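Local coordinates for aminotransferase, classes I and II (PDB 3H14), which probably transfers amino groups between L-aspartate and 2-oxoglutarate, as a pyridoxal-phosphate-dependent aminotransferase of class I, at residues 169-172 / 173-176; 278-281 / 282-286. All coordinates share one frame; numbering follows the deposited sequence.

Contact 1: 169-172 / 173-176; sequences SPAN and PTGT
A171 meets the returning chain through both of its peptide groups, a compact example of a loop closed by its own backbone. Its carbonyl O accepts the N-H of G175 at 2.7 Å, a bond bent to 144° at the hydrogen, while its N gives a hydrogen to T176 O at 3.0 Å. One residue thus faces two, the bonding pattern of a G1 beta bulge, though in a loop, with G175 at a positive phi that favours glycine. T176 O also receives a CA-H...O contact from P170 CA at 3.4 Å. A171 CB rests 3.6 Å from T174 OG1. The turn itself is made at P173, joined to N172 by a cis peptide that brings the CA atoms of N172 and P173 to 3.1 Å; a second cis bond precedes P170. N172 swings CG anti to its own N (chi1 177°), which lays OD1 beside the proline, 2.9 Å from P173 CA. The same OD1 accepts a hydrogen bond from R358, and the ring of P173 packs on F348 and Y317. Replacing N172 by alanine removes the amide and would probably leave R358 without this acceptor and the flank of P173 less covered. S-P-A-N-P-T-G is the familiar loop of class I aminotransferases, in which the asparagine usually hydrogen-bonds to the O3' oxygen of the cofactor and the arginine binds the substrate carboxylate. The chemistry is consistent with that role: main-chain bonds and cis-prolines settle the backbone, and the asparagine amide is left to join it to the arginine.

Contact 2: 278-281 / 282-286; sequences DAEL and QANLD
L281 and N284, three residues apart near the start of helix 278-302, mark the border between a packed face and a wet one. Their side chains run past each other at a slant, L281 CD2 coming to 3.8 Å from N284 ND2. L281 is buried, its side chain against Y231 and F232. Next to it, chi1 of -71° sets Q282 CG 3.3 Å from D278 O, and a bend at chi2 carries the amide on, where NE2 bonds to the hydroxyl of Y231. Beneath these side chains run the regular i to i+4 bonds of the helix, among them N284 N to E280 O at 3.0 Å, straight to within 14° of linear (166°). The other side is looser, and water does the joining. No direct bond joins the side chains of E280 and N284; instead one water donates to E280 OE2 at 2.9 Å and to N284 OD1 at 2.8 Å, and a second donates to the same OE2 while accepting from N284 ND2. A third water takes another hydrogen of ND2 and gives one to L281 O at 2.9 Å, a carbonyl that already accepts the N-H of L285. Waters therefore bond both OD1 and ND2. A279 and A283 contribute only short methyls to the exposed surface. E280 reaches beyond the helix: OE1 accepts the backbone N-H of R47, the first residue of helix 47-57, while N284 touches T43 in the loop before it. The opening turns of helix 278-302 thus pack against both that loop and the Y231-F232 segment.

How the contacts relate
Contacts 1 and 2 follow one another along the chain and do not touch: their centres are 20 Å apart and their nearest atoms about 9 Å. Contact 1 is central, about 7 Å from the middle of the chain; contact 2 lies at about 19 Å, toward the periphery. Together they illustrate two ways of fixing local structure, an irregular loop at the probable active site and a regular helix farther out. The two are related through the site: contact 2 packs on Y231 and F232, next to the lysine of the S-F-S-K sequence that in this family normally carries pyridoxal phosphate. One glycerol, probably from crystallisation liquor, lies about 4 Å from the A171 side chain; another bonds to D278 OD1.

Contact 1: 169-172 / 173-176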
# COMPACT_ATOMS: atom_id res chain seq x y z
N SER A 169 -1.99 -5.74 4.97
CA SER A 169 -2.83 -6.75 4.33
C SER A 169 -4.07 -6.08 3.75
O SER A 169 -4.80 -5.43 4.49
CB SER A 169 -3.26 -7.83 5.34
OG SER A 169 -4.22 -8.74 4.79
N PRO A 170 -4.27 -6.16 2.40
CA PRO A 170 -3.32 -6.62 1.37
C PRO A 170 -2.01 -5.83 1.33
O PRO A 170 -2.03 -4.61 1.49
CB PRO A 170 -4.09 -6.38 0.06
CG PRO A 170 -5.54 -6.32 0.45
CD PRO A 170 -5.56 -5.75 1.82
N ALA A 171 -0.89 -6.52 1.08
CA ALA A 171 0.42 -5.89 1.05
C ALA A 171 0.86 -5.40 -0.33
O ALA A 171 0.49 -5.94 -1.35
CB ALA A 171 1.49 -6.83 1.63
N ASN A 172 1.61 -4.32 -0.32
CA ASN A 172 2.38 -3.86 -1.44
C ASN A 172 3.78 -4.37 -1.10
O ASN A 172 4.30 -4.05 -0.03
CB ASN A 172 2.34 -2.33 -1.48
CG ASN A 172 3.18 -1.73 -2.59
OD1 ASN A 172 3.84 -2.43 -3.37
ND2 ASN A 172 3.20 -0.41 -2.64
N PRO A 173 4.45 -5.11 -2.01
CA PRO A 173 4.19 -5.35 -3.42
C PRO A 173 3.56 -6.67 -3.83
O PRO A 173 3.46 -6.92 -5.01
CB PRO A 173 5.60 -5.28 -3.99
CG PRO A 173 6.41 -6.03 -2.97
CD PRO A 173 5.77 -5.66 -1.63
N THR A 174 3.17 -7.50 -2.87
CA THR A 174 2.84 -8.90 -3.11
C THR A 174 1.38 -9.16 -3.33
O THR A 174 1.04 -10.15 -3.98
CB THR A 174 3.27 -9.77 -1.91
OG1 THR A 174 2.58 -9.34 -0.75
CG2 THR A 174 4.74 -9.69 -1.70
N GLY A 175 0.54 -8.29 -2.77
CA GLY A 175 -0.88 -8.53 -2.68
C GLY A 175 -1.32 -9.53 -1.63
O GLY A 175 -2.51 -9.78 -1.50
N THR A 176 -0.40 -10.11 -0.87
CA THR A 176 -0.80 -11.16 0.09
C THR A 176 -1.58 -10.58 1.29
O THR A 176 -1.38 -9.40 1.68
CB THR A 176 0.40 -12.02 0.55
OG1 THR A 176 1.34 -11.24 1.31
CG2 THR A 176 1.11 -12.62 -0.68

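Contact 2: 278-281 / 282-286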
# COMPACT_ATOMS: atom_id res chain seq x y z
N ASP A 278 -20.51 3.57 -4.07
CA ASP A 278 -20.34 2.10 -4.14
C ASP A 278 -20.42 1.55 -5.56
O ASP A 278 -19.60 0.73 -5.95
CB ASP A 278 -21.40 1.40 -3.27
CG ASP A 278 -21.45 1.95 -1.85
OD1 ASP A 278 -20.69 1.45 -0.98
OD2 ASP A 278 -22.27 2.86 -1.59
N ALA A 279 -21.38 2.01 -6.36
CA ALA A 279 -21.52 1.48 -7.72
C ALA A 279 -20.28 1.71 -8.57
O ALA A 279 -19.80 0.79 -9.23
CB ALA A 279 -22.77 2.09 -8.43
N GLU A 280 -19.77 2.94 -8.59
CA GLU A 280 -18.60 3.24 -9.39
C GLU A 280 -17.38 2.51 -8.85
O GLU A 280 -16.62 1.96 -9.62
CB GLU A 280 -18.31 4.74 -9.46
CG GLU A 280 -17.18 5.05 -10.38
CD GLU A 280 -16.94 6.55 -10.62
OE1 GLU A 280 -17.86 7.35 -10.38
OE2 GLU A 280 -15.81 6.91 -11.03
N LEU A 281 -17.19 2.53 -7.55
CA LEU A 281 -15.99 1.91 -6.96
C LEU A 281 -15.99 0.39 -7.13
O LEU A 281 -14.94 -0.22 -7.28
CB LEU A 281 -15.84 2.29 -5.49
CG LEU A 281 -15.80 3.81 -5.27
CD1 LEU A 281 -15.71 4.15 -3.82
CD2 LEU A 281 -14.69 4.46 -6.04
N GLN A 282 -17.16 -0.22 -7.12
CA GLN A 282 -17.25 -1.64 -7.43
C GLN A 282 -17.02 -1.91 -8.90
O GLN A 282 -16.54 -2.97 -9.24
CB GLN A 282 -18.59 -2.25 -6.93
CG GLN A 282 -18.63 -2.34 -5.39
CD GLN A 282 -17.85 -3.50 -4.87
OE1 GLN A 282 -17.78 -4.54 -5.53
NE2 GLN A 282 -17.26 -3.36 -3.68
N ALA A 283 -17.34 -0.95 -9.77
CA ALA A 283 -17.06 -1.08 -11.21
C ALA A 283 -15.56 -1.10 -11.44
O ALA A 283 -15.04 -1.91 -12.24
CB ALA A 283 -17.68 0.06 -11.97
N ASN A 284 -14.85 -0.20 -10.76
CA ASN A 284 -13.39 -0.21 -10.74
C ASN A 284 -12.92 -1.55 -10.28
O ASN A 284 -12.03 -2.11 -10.86
CB ASN A 284 -12.82 0.83 -9.78
CG ASN A 284 -13.18 2.27 -10.15
OD1 ASN A 284 -13.56 2.58 -11.27
ND2 ASN A 284 -13.03 3.16 -9.18
N LEU A 285 -13.49 -2.09 -9.21
CA LEU A 285 -13.07 -3.42 -8.74
C LEU A 285 -13.35 -4.55 -9.74
O LEU A 285 -12.57 -5.50 -9.84
CB LEU A 285 -13.69 -3.73 -7.40
CG LEU A 285 -13.22 -5.03 -6.75
CD1 LEU A 285 -11.71 -5.04 -6.53
CD2 LEU A 285 -13.95 -5.24 -5.43
N ASP A 286 -14.46 -4.46 -10.47
CA ASP A 286 -14.75 -5.43 -11.55
C ASP A 286 -13.63 -5.41 -12.58
O ASP A 286 -13.23 -6.46 -13.10
CB ASP A 286 -16.09 -5.15 -12.26
CG ASP A 286 -17.31 -5.36 -11.35
OD1 ASP A 286 -17.22 -6.13 -10.36
OD2 ASP A 286 -18.35 -4.72 -11.62
O HOH W 1 -14.49 4.85 -12.60
O HOH W 2 -13.24 6.23 -9.41
O HOH W 3 -12.50 1.27 -6.60